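Local coordinates for protein L-methionine gamma-lyase (Fusobacterium nucleatum subsp. nucleatum, PDB 6LXU) that is a pyridoxal-phosphate-dependent enzyme of the Cys/Met metabolism family, found here as an assembly of four copies of the chain, at residues S9-T14 with K261-R266; T192-K197 with R269-A274. One frame throughout, in Å; residues are numbered along the deposited sequence.

Overall arrangement
The four segments alternate along the chain: 9-14, then 192-197, then 261-266 and 269-274, the last two both on helix 263-282. Contact 1 sets the N-terminal helix 11-17 against the start of that long helix; contact 2, about two turns further on, sets the short helix 192-195 against it. That short helix follows strand 183-187 of the seven-stranded sheet. The contact centres lie about 12 Å apart, on the same side of the chain's centre, and they touch: Phe263 CZ is 3.4 Å from Thr192 OG1, and Leu11 CD1 is 3.9 Å from Tyr194 CA. Helix 263-282 thus packs, within about two turns, against both the N-terminal helix and the short helix 192-195.

Contact 1. Residues S9-T14 with K261-R266; sequences SGLGTT and KTFEIR
Leu11, Phe263 and Glu264 all turn CG away from the backbone N (chi1 -173°, 176° and 180°), which sends the leucine toward the aromatic ring and the acid toward Gly12. In the leucine conformer described, one of two modelled, CD2 does the touching: it lies 3.6 Å from Phe263 CD2, meeting the ring at a slant, and 3.7 Å from Glu264 CB. Leu11 and Glu264 run past one another in opposite directions, the extended acid chain carrying its carboxylate to the first turn of helix 11-17. There OE1 of Glu264 rests 3.4 Å from Gly12 CA, close against a backbone that has no side chain to hold it off. The positive end of that helix may favour the carboxylate, whose OE2 is hydrogen-bonded to Asn383 of the second subunit. Gly10, the N-cap residue, has its carbonyl gripped twice, by N and OG1 of Thr14, the hydroxyl lying above the carbonyl plane. Helix 11-17 is thus docked, beside the second subunit, on the start of helix 263-282, the long helix that leads from the cofactor domain to the C-terminal domain, as in PLP enzymes of fold type I.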
# COMPACT_ATOMS: atom_id res chain seq x y z
N SER A 9 -0.88 -20.71 -25.00
CA SER A 9 -0.04 -19.56 -24.71
C SER A 9 1.18 -19.98 -23.91
O SER A 9 1.14 -20.93 -23.13
CB SER A 9 -0.82 -18.50 -23.95
OG SER A 9 -1.85 -17.96 -24.75
N GLY A 10 2.28 -19.26 -24.11
CA GLY A 10 3.49 -19.49 -23.35
C GLY A 10 3.34 -19.09 -21.88
O GLY A 10 2.37 -18.44 -21.48
N LEU A 11 4.32 -19.50 -21.09
CA LEU A 11 4.22 -19.30 -19.64
C LEU A 11 4.26 -17.82 -19.26
O LEU A 11 3.54 -17.42 -18.34
CB LEU A 11 5.26 -20.13 -18.88
CG LEU A 11 5.14 -20.12 -17.35
CD1 LEU A 11 5.48 -21.47 -16.75
CD2 LEU A 11 6.07 -19.06 -16.78
N GLY A 12 5.07 -17.00 -19.93
CA GLY A 12 5.08 -15.56 -19.65
C GLY A 12 3.75 -14.91 -19.99
O GLY A 12 3.19 -14.14 -19.21
N THR A 13 3.21 -15.23 -21.17
CA THR A 13 1.89 -14.73 -21.56
C THR A 13 0.85 -15.09 -20.50
O THR A 13 0.03 -14.26 -20.10
CB THR A 13 1.49 -15.31 -22.92
OG1 THR A 13 2.53 -14.98 -23.84
CG2 THR A 13 0.16 -14.77 -23.37
N THR A 14 0.90 -16.34 -20.05
CA THR A 14 -0.05 -16.83 -19.06
C THR A 14 0.11 -16.13 -17.71
O THR A 14 -0.87 -15.67 -17.12
CB THR A 14 0.10 -18.36 -18.91
OG1 THR A 14 -0.18 -18.98 -20.18
CG2 THR A 14 -0.85 -18.94 -17.87
N LYS A 261 4.08 -10.90 -13.00
CA LYS A 261 4.32 -10.31 -14.32
C LYS A 261 5.72 -10.64 -14.84
O LYS A 261 5.92 -10.69 -16.05
CB LYS A 261 4.17 -8.79 -14.29
CG LYS A 261 2.80 -8.29 -13.88
CD LYS A 261 1.72 -8.54 -14.91
CE LYS A 261 0.37 -8.05 -14.41
NZ LYS A 261 -0.69 -8.28 -15.43
N THR A 262 6.69 -10.83 -13.93
CA THR A 262 8.06 -11.16 -14.30
C THR A 262 8.44 -12.60 -13.97
O THR A 262 9.60 -12.97 -14.07
CB THR A 262 9.06 -10.20 -13.63
OG1 THR A 262 8.91 -10.25 -12.21
CG2 THR A 262 8.87 -8.78 -14.17
N PHE A 263 7.46 -13.45 -13.62
CA PHE A 263 7.75 -14.81 -13.17
C PHE A 263 8.59 -15.59 -14.18
O PHE A 263 9.59 -16.23 -13.81
CB PHE A 263 6.44 -15.54 -12.87
CG PHE A 263 6.61 -16.98 -12.49
CD1 PHE A 263 7.25 -17.34 -11.31
CD2 PHE A 263 6.12 -17.98 -13.30
CE1 PHE A 263 7.40 -18.68 -10.97
CE2 PHE A 263 6.27 -19.32 -12.95
CZ PHE A 263 6.91 -19.67 -11.79
N GLU A 264 8.21 -15.57 -15.46
CA GLU A 264 8.94 -16.36 -16.45
C GLU A 264 10.40 -15.93 -16.55
O GLU A 264 11.31 -16.76 -16.50
CB GLU A 264 8.29 -16.26 -17.83
CG GLU A 264 9.02 -17.06 -18.90
CD GLU A 264 8.49 -16.84 -20.29
OE1 GLU A 264 8.31 -15.68 -20.70
OE2 GLU A 264 8.28 -17.85 -21.00
N ILE A 265 10.62 -14.63 -16.72
CA ILE A 265 11.99 -14.14 -16.91
C ILE A 265 12.80 -14.24 -15.62
O ILE A 265 14.01 -14.44 -15.69
CB ILE A 265 12.05 -12.72 -17.53
CG1 ILE A 265 11.21 -11.69 -16.77
CG2 ILE A 265 11.67 -12.80 -19.00
CD1 ILE A 265 11.49 -10.25 -17.17
N ARG A 266 12.16 -14.09 -14.46
CA ARG A 266 12.88 -14.29 -13.21
C ARG A 266 13.34 -15.73 -13.10
O ARG A 266 14.50 -16.00 -12.82
CB ARG A 266 12.03 -13.91 -11.99
CG ARG A 266 11.83 -12.41 -11.84
CD ARG A 266 11.11 -12.00 -10.56
NE ARG A 266 9.72 -12.45 -10.49
CZ ARG A 266 9.27 -13.51 -9.81
NH1 ARG A 266 10.11 -14.30 -9.13
NH2 ARG A 266 7.98 -13.80 -9.82

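Contact 2. Residues T192-K197 with R269-A274; sequences TPYMQK and RHCKNA
An ST turn at Thr192 lies at the start of the short, weakly bonded helix 192-195, and this turn presents Tyr194 and Met195 to Cys271 on the long helix 263-282. The hydroxyl OG1 of Thr192 accepts from Tyr194 N at 3.0 Å along a bent path (137° at the hydrogen), while the carbonyl of the same threonine takes up both Met195 N and Gln196 N. Thr192 thus takes three backbone N-H groups, which steadies the turn from which the two side chains leave.

Cys271 is the partner on which both side chains converge. Met195 has CG anti to its carbonyl carbon (chi1 -65°), runs straight through chi2 and bends at chi3, -116°, which swings the terminal methyl round to the cysteine. Met195 CE comes to 3.6 Å from Cys271 SG, and Met195 SD follows at 4.0 Å. From the other side chain the approach is looser, with Tyr194 CE2 4.4 Å from Cys271 SG and the ring met at a slant. The backbones stay well apart, Met195 CA and Cys271 CA being 9.9 Å from each other, and the gap is bridged by these side chains. Met267, one turn earlier on the long helix, also packs on both Tyr194 and Met195, and Cys271 further touches Asp310. Next to Cys271 in sequence, His270 stacks edge-to-face with Tyr213, which follows the cofactor-bearing Lys212.

Chemically the meeting is that of a thioether and its methyl, a thiol sulfur and an aromatic carbon. A thioether forms no disulfide, and the approach of the two sulfurs is a non-bonded contact. With a summed buried surface of 92 Å², the contact is a small one, probably held mainly by dispersion between the methyl, the sulfurs and the ring, and so little dependent on direction.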
# COMPACT_ATOMS: atom_id res chain seq x y z
N THR A 192 8.45 -24.69 -8.57
CA THR A 192 7.51 -23.76 -9.19
C THR A 192 6.88 -24.37 -10.44
O THR A 192 7.43 -25.32 -11.01
CB THR A 192 8.13 -22.38 -9.58
OG1 THR A 192 8.71 -22.45 -10.89
CG2 THR A 192 9.15 -21.87 -8.57
N PRO A 193 5.77 -23.80 -10.92
CA PRO A 193 5.22 -24.32 -12.19
C PRO A 193 6.06 -24.03 -13.42
O PRO A 193 5.76 -24.59 -14.49
CB PRO A 193 3.84 -23.67 -12.28
CG PRO A 193 3.90 -22.50 -11.37
CD PRO A 193 4.85 -22.85 -10.27
N TYR A 194 7.10 -23.20 -13.33
CA TYR A 194 8.08 -23.08 -14.41
C TYR A 194 8.83 -24.39 -14.64
O TYR A 194 9.20 -24.69 -15.78
CB TYR A 194 9.06 -21.94 -14.09
CG TYR A 194 10.16 -21.70 -15.09
CD1 TYR A 194 9.96 -20.85 -16.17
CD2 TYR A 194 11.42 -22.25 -14.93
CE1 TYR A 194 10.95 -20.57 -17.08
CE2 TYR A 194 12.43 -22.01 -15.85
CZ TYR A 194 12.17 -21.18 -16.93
OH TYR A 194 13.15 -20.89 -17.85
N MET A 195 9.07 -25.16 -13.59
CA MET A 195 9.82 -26.41 -13.71
C MET A 195 8.99 -27.67 -13.59
O MET A 195 9.35 -28.68 -14.22
CB MET A 195 10.94 -26.48 -12.67
CG MET A 195 11.98 -25.42 -12.91
SD MET A 195 13.25 -25.32 -11.66
CE MET A 195 12.96 -23.68 -11.01
N GLN A 196 7.93 -27.67 -12.80
CA GLN A 196 7.26 -28.91 -12.42
C GLN A 196 5.79 -28.63 -12.24
O GLN A 196 5.44 -27.63 -11.61
CB GLN A 196 7.89 -29.37 -11.11
CG GLN A 196 7.48 -30.71 -10.55
CD GLN A 196 8.40 -31.11 -9.41
OE1 GLN A 196 9.34 -31.89 -9.60
NE2 GLN A 196 8.17 -30.56 -8.22
N LYS A 197 4.93 -29.49 -12.79
CA LYS A 197 3.48 -29.34 -12.69
C LYS A 197 2.89 -30.64 -12.15
O LYS A 197 2.49 -31.54 -12.92
CB LYS A 197 2.87 -28.94 -14.03
CG LYS A 197 3.37 -27.59 -14.54
CD LYS A 197 2.50 -27.05 -15.67
CE LYS A 197 3.14 -25.85 -16.36
NZ LYS A 197 2.16 -25.08 -17.17
N ARG A 269 16.28 -16.53 -15.40
CA ARG A 269 17.56 -15.97 -14.94
C ARG A 269 18.04 -16.65 -13.66
O ARG A 269 19.24 -16.91 -13.52
CB ARG A 269 17.44 -14.46 -14.77
CG ARG A 269 18.71 -13.77 -14.31
CD ARG A 269 19.91 -14.04 -15.21
NE ARG A 269 19.65 -13.78 -16.62
CZ ARG A 269 19.95 -12.65 -17.27
NH1 ARG A 269 20.54 -11.65 -16.63
NH2 ARG A 269 19.68 -12.54 -18.55
N HIS A 270 17.13 -16.94 -12.74
CA HIS A 270 17.49 -17.69 -11.53
C HIS A 270 18.21 -18.99 -11.92
O HIS A 270 19.28 -19.31 -11.39
CB HIS A 270 16.24 -18.09 -10.72
CG HIS A 270 15.67 -17.04 -9.81
ND1 HIS A 270 16.35 -16.49 -8.75
CD2 HIS A 270 14.40 -16.53 -9.74
CE1 HIS A 270 15.55 -15.65 -8.11
NE2 HIS A 270 14.36 -15.66 -8.67
N CYS A 271 17.61 -19.75 -12.84
CA CYS A 271 18.17 -21.06 -13.23
C CYS A 271 19.45 -20.92 -14.03
O CYS A 271 20.38 -21.72 -13.84
CB CYS A 271 17.14 -21.88 -13.99
SG CYS A 271 15.74 -22.44 -12.99
N LYS A 272 19.52 -19.95 -14.93
CA LYS A 272 20.74 -19.70 -15.72
C LYS A 272 21.90 -19.37 -14.78
O LYS A 272 23.00 -19.94 -14.89
CB LYS A 272 20.49 -18.54 -16.70
CG LYS A 272 21.65 -18.17 -17.63
CD LYS A 272 21.39 -16.84 -18.34
CE LYS A 272 22.47 -16.48 -19.35
NZ LYS A 272 22.61 -17.52 -20.41
N ASN A 273 21.66 -18.44 -13.86
CA ASN A 273 22.67 -18.10 -12.87
C ASN A 273 23.06 -19.33 -12.06
O ASN A 273 24.24 -19.58 -11.84
CB ASN A 273 22.15 -17.04 -11.89
CG ASN A 273 22.18 -15.63 -12.45
OD1 ASN A 273 22.69 -15.37 -13.53
ND2 ASN A 273 21.63 -14.68 -11.66
N ALA A 274 22.06 -20.07 -11.59
CA ALA A 274 22.35 -21.20 -10.71
C ALA A 274 23.20 -22.27 -11.38
O ALA A 274 24.13 -22.78 -10.76
CB ALA A 274 21.07 -21.81 -10.18